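Local coordinates for envelope glycoprotein (Thogoto virus, PDB 5XEA), which probably attaches the virus to its host-cell receptor and then drives fusion of the viral and host membranes, at residues Arg47-Tyr55 with Glu121-Trp129. Sequence-based numbering, arbitrary orientation.
Sequences RTAWVAYCY and ELVRRDANW
Thr48 and Trp50 meet Leu122 first: its CD2 lies 4.1 Å from Trp50 CB and also touches the Thr48 carbonyl. With CG anti to the backbone N (chi1 174°), the Trp50 indole reaches across to the loop, where NE1 donates to Arg125 O at 2.8 Å; this oxygen lies in the ring plane, though the donor stands above the carbonyl plane. Arg124 CG sits over one face, off-centre, 4.1 Å from the centroid of the six-membered ring of Trp50 and 23° off the normal, a CH-pi contact. Ala52 CB follows, 3.8 Å from Asp126 CB, and a water lies within hydrogen-bonding reach of both Ala52 O and Ala127 O. Cys54, disulfide-bonded to Cys66, brings its CB within 3.4 Å of Asn128 OD1. The Asn128 amide then closes the contact, ND2 donating almost straight (173°) to Tyr55 O at 3.0 Å, from above the carbonyl plane. The two backbones run nearly parallel, but the bonds crossing between them come from side chains, so the loop lies over the strand without extending the sheet. Strand 40-56 pairs with strands 65-72 and 133-156, while Met437 of helix 421-437 packs on Trp50 and Leu122, and Tyr439 of a second subunit meets the indole edge-to-face.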
loop_
_atom_site.group_PDB
_atom_site.type_symbol
_atom_site.label_atom_id
_atom_site.label_comp_id
_atom_site.label_asym_id
_atom_site.label_seq_id
_atom_site.Cartn_x
_atom_site.Cartn_y
_atom_site.Cartn_z
ATOM N N ARG B 47 -17.831 13.518 -27.040
ATOM C CA ARG B 47 -18.639 14.546 -27.686
ATOM C C ARG B 47 -20.098 14.144 -27.570
ATOM O O ARG B 47 -20.456 13.004 -27.892
ATOM C CB ARG B 47 -18.243 14.721 -29.152
ATOM C CG ARG B 47 -19.117 15.712 -29.945
ATOM C CD ARG B 47 -18.454 15.961 -31.292
ATOM N NE ARG B 47 -18.361 14.721 -32.050
ATOM C CZ ARG B 47 -17.641 14.556 -33.153
ATOM N NH1 ARG B 47 -16.940 15.565 -33.654
ATOM N NH2 ARG B 47 -17.642 13.373 -33.758
ATOM N N THR B 48 -20.925 15.078 -27.126
ATOM C CA THR B 48 -22.355 14.840 -26.963
ATOM C C THR B 48 -23.102 16.116 -27.316
ATOM O O THR B 48 -22.599 17.230 -27.112
ATOM C CB THR B 48 -22.650 14.378 -25.511
ATOM O OG1 THR B 48 -22.110 13.065 -25.313
ATOM C CG2 THR B 48 -24.119 14.359 -25.201
ATOM N N ALA B 49 -24.310 15.952 -27.855
ATOM C CA ALA B 49 -25.208 17.069 -28.109
ATOM C C ALA B 49 -26.413 16.987 -27.176
ATOM O O ALA B 49 -26.905 15.895 -26.883
ATOM C CB ALA B 49 -25.672 17.079 -29.575
ATOM N N TRP B 50 -26.848 18.136 -26.671
ATOM C CA TRP B 50 -28.181 18.302 -26.085
ATOM C C TRP B 50 -29.090 18.855 -27.168
ATOM O O TRP B 50 -28.812 19.924 -27.717
ATOM C CB TRP B 50 -28.175 19.251 -24.883
ATOM C CG TRP B 50 -29.540 19.580 -24.320
ATOM C CD1 TRP B 50 -30.218 20.764 -24.452
ATOM C CD2 TRP B 50 -30.395 18.717 -23.550
ATOM N NE1 TRP B 50 -31.435 20.688 -23.810
ATOM C CE2 TRP B 50 -31.567 19.445 -23.249
ATOM C CE3 TRP B 50 -30.280 17.402 -23.083
ATOM C CZ2 TRP B 50 -32.619 18.906 -22.492
ATOM C CZ3 TRP B 50 -31.332 16.859 -22.340
ATOM C CH2 TRP B 50 -32.491 17.619 -22.052
ATOM N N VAL B 51 -30.157 18.124 -27.485
ATOM C CA VAL B 51 -31.116 18.534 -28.508
ATOM C C VAL B 51 -32.511 18.550 -27.886
ATOM O O VAL B 51 -33.015 17.500 -27.465
ATOM C CB VAL B 51 -31.075 17.608 -29.739
ATOM C CG1 VAL B 51 -32.061 18.081 -30.805
ATOM C CG2 VAL B 51 -29.650 17.545 -30.316
ATOM N N ALA B 52 -33.124 19.732 -27.817
ATOM C CA ALA B 52 -34.491 19.900 -27.315
ATOM C C ALA B 52 -35.363 20.501 -28.416
ATOM O O ALA B 52 -35.232 21.684 -28.751
ATOM C CB ALA B 52 -34.527 20.776 -26.059
ATOM N N TYR B 53 -36.267 19.695 -28.950
ATOM C CA TYR B 53 -37.224 20.113 -29.969
ATOM C C TYR B 53 -38.612 20.139 -29.332
ATOM O O TYR B 53 -39.151 19.095 -28.958
ATOM C CB TYR B 53 -37.169 19.151 -31.149
ATOM C CG TYR B 53 -38.077 19.501 -32.310
ATOM C CD1 TYR B 53 -37.826 20.615 -33.101
ATOM C CD2 TYR B 53 -39.173 18.699 -32.632
ATOM C CE1 TYR B 53 -38.649 20.929 -34.188
ATOM C CE2 TYR B 53 -40.004 19.009 -33.718
ATOM C CZ TYR B 53 -39.728 20.120 -34.491
ATOM O OH TYR B 53 -40.533 20.433 -35.565
ATOM N N CYS B 54 -39.192 21.319 -29.206
ATOM C CA CYS B 54 -40.428 21.477 -28.458
ATOM C C CYS B 54 -41.502 22.045 -29.369
ATOM O O CYS B 54 -41.197 22.648 -30.396
ATOM C CB CYS B 54 -40.210 22.401 -27.263
ATOM S SG CYS B 54 -38.867 21.835 -26.175
ATOM N N TYR B 55 -42.761 21.841 -28.986
ATOM C CA TYR B 55 -43.883 22.538 -29.608
ATOM C C TYR B 55 -44.794 23.076 -28.517
ATOM O O TYR B 55 -45.112 22.371 -27.556
ATOM C CB TYR B 55 -44.689 21.636 -30.564
ATOM C CG TYR B 55 -45.908 22.340 -31.154
ATOM C CD1 TYR B 55 -45.758 23.343 -32.105
ATOM C CD2 TYR B 55 -47.203 22.019 -30.740
ATOM C CE1 TYR B 55 -46.865 23.995 -32.648
ATOM C CE2 TYR B 55 -48.324 22.674 -31.287
ATOM C CZ TYR B 55 -48.134 23.661 -32.238
ATOM O OH TYR B 55 -49.202 24.333 -32.785
ATOM N N GLU B 121 -18.293 22.882 -22.992
ATOM C CA GLU B 121 -19.366 22.359 -22.155
ATOM C C GLU B 121 -20.709 22.874 -22.670
ATOM O O GLU B 121 -20.810 23.998 -23.175
ATOM C CB GLU B 121 -19.177 22.754 -20.690
ATOM C CG GLU B 121 -20.151 22.048 -19.738
ATOM C CD GLU B 121 -20.078 20.512 -19.843
ATOM O OE1 GLU B 121 -20.952 19.919 -20.505
ATOM O OE2 GLU B 121 -19.149 19.894 -19.265
ATOM N N LEU B 122 -21.733 22.041 -22.558
ATOM C CA LEU B 122 -23.047 22.385 -23.080
ATOM C C LEU B 122 -23.864 23.077 -21.998
ATOM O O LEU B 122 -23.546 23.002 -20.819
ATOM C CB LEU B 122 -23.779 21.140 -23.595
ATOM C CG LEU B 122 -24.129 19.959 -22.683
ATOM C CD1 LEU B 122 -25.345 20.187 -21.795
ATOM C CD2 LEU B 122 -24.347 18.724 -23.570
ATOM N N VAL B 123 -24.904 23.783 -22.428
ATOM C CA VAL B 123 -25.915 24.368 -21.557
ATOM C C VAL B 123 -27.188 23.573 -21.787
ATOM O O VAL B 123 -27.539 23.289 -22.934
ATOM C CB VAL B 123 -26.150 25.859 -21.870
ATOM C CG1 VAL B 123 -27.178 26.456 -20.906
ATOM C CG2 VAL B 123 -24.853 26.643 -21.787
ATOM N N ARG B 124 -27.859 23.179 -20.713
ATOM C CA ARG B 124 -29.093 22.414 -20.843
ATOM C C ARG B 124 -30.265 23.386 -20.894
ATOM O O ARG B 124 -30.557 24.052 -19.903
ATOM C CB ARG B 124 -29.268 21.434 -19.694
ATOM C CG ARG B 124 -30.663 20.797 -19.724
ATOM C CD ARG B 124 -30.863 19.906 -18.532
ATOM N NE ARG B 124 -32.185 19.311 -18.539
ATOM C CZ ARG B 124 -32.617 18.472 -17.608
ATOM N NH1 ARG B 124 -31.816 18.125 -16.607
ATOM N NH2 ARG B 124 -33.843 17.980 -17.678
ATOM N N ARG B 125 -30.934 23.471 -22.040
ATOM C CA ARG B 125 -32.053 24.402 -22.203
ATOM C C ARG B 125 -33.157 23.724 -23.006
ATOM O O ARG B 125 -32.875 23.063 -24.014
ATOM C CB ARG B 125 -31.591 25.691 -22.905
ATOM C CG ARG B 125 -32.643 26.790 -22.997
ATOM C CD ARG B 125 -32.014 28.127 -23.413
ATOM N NE ARG B 125 -33.026 29.166 -23.610
ATOM C CZ ARG B 125 -33.414 30.024 -22.672
ATOM N NH1 ARG B 125 -32.871 29.976 -21.459
ATOM N NH2 ARG B 125 -34.339 30.937 -22.941
ATOM N N ASP B 126 -34.406 23.864 -22.561
ATOM C CA ASP B 126 -35.541 23.332 -23.328
ATOM C C ASP B 126 -36.708 24.324 -23.350
ATOM O O ASP B 126 -37.870 23.968 -23.142
ATOM C CB ASP B 126 -35.984 21.966 -22.805
ATOM C CG ASP B 126 -36.383 21.982 -21.341
ATOM O OD1 ASP B 126 -36.517 23.079 -20.747
ATOM O OD2 ASP B 126 -36.575 20.873 -20.789
ATOM N N ALA B 127 -36.398 25.580 -23.648
ATOM C CA ALA B 127 -37.424 26.615 -23.715
ATOM C C ALA B 127 -38.454 26.307 -24.803
ATOM O O ALA B 127 -38.154 25.662 -25.817
ATOM C CB ALA B 127 -36.779 27.975 -23.967
ATOM N N ASN B 128 -39.687 26.783 -24.580
ATOM C CA ASN B 128 -40.845 26.512 -25.428
ATOM C C ASN B 128 -41.824 27.673 -25.291
ATOM O O ASN B 128 -43.001 27.448 -25.023
ATOM C CB ASN B 128 -41.511 25.196 -24.992
ATOM C CG ASN B 128 -42.501 24.633 -26.016
ATOM O OD1 ASN B 128 -42.469 24.971 -27.202
ATOM N ND2 ASN B 128 -43.360 23.723 -25.552
ATOM N N TRP B 129 -41.345 28.916 -25.408
ATOM C CA TRP B 129 -42.151 30.057 -25.001
ATOM C C TRP B 129 -42.909 30.704 -26.159
ATOM O O TRP B 129 -43.624 31.686 -25.929
ATOM C CB TRP B 129 -41.295 31.114 -24.288
ATOM C CG TRP B 129 -39.993 31.427 -24.954
ATOM C CD1 TRP B 129 -38.755 30.968 -24.584
ATOM C CD2 TRP B 129 -39.781 32.295 -26.075
ATOM N NE1 TRP B 129 -37.792 31.485 -25.418
ATOM C CE2 TRP B 129 -38.394 32.302 -26.341
ATOM C CE3 TRP B 129 -40.633 33.053 -26.893
ATOM C CZ2 TRP B 129 -37.838 33.033 -27.386
ATOM C CZ3 TRP B 129 -40.077 33.785 -27.929
ATOM C CH2 TRP B 129 -38.691 33.768 -28.164
HETATM O O HOH W 1 -36.301 24.086 -26.875
#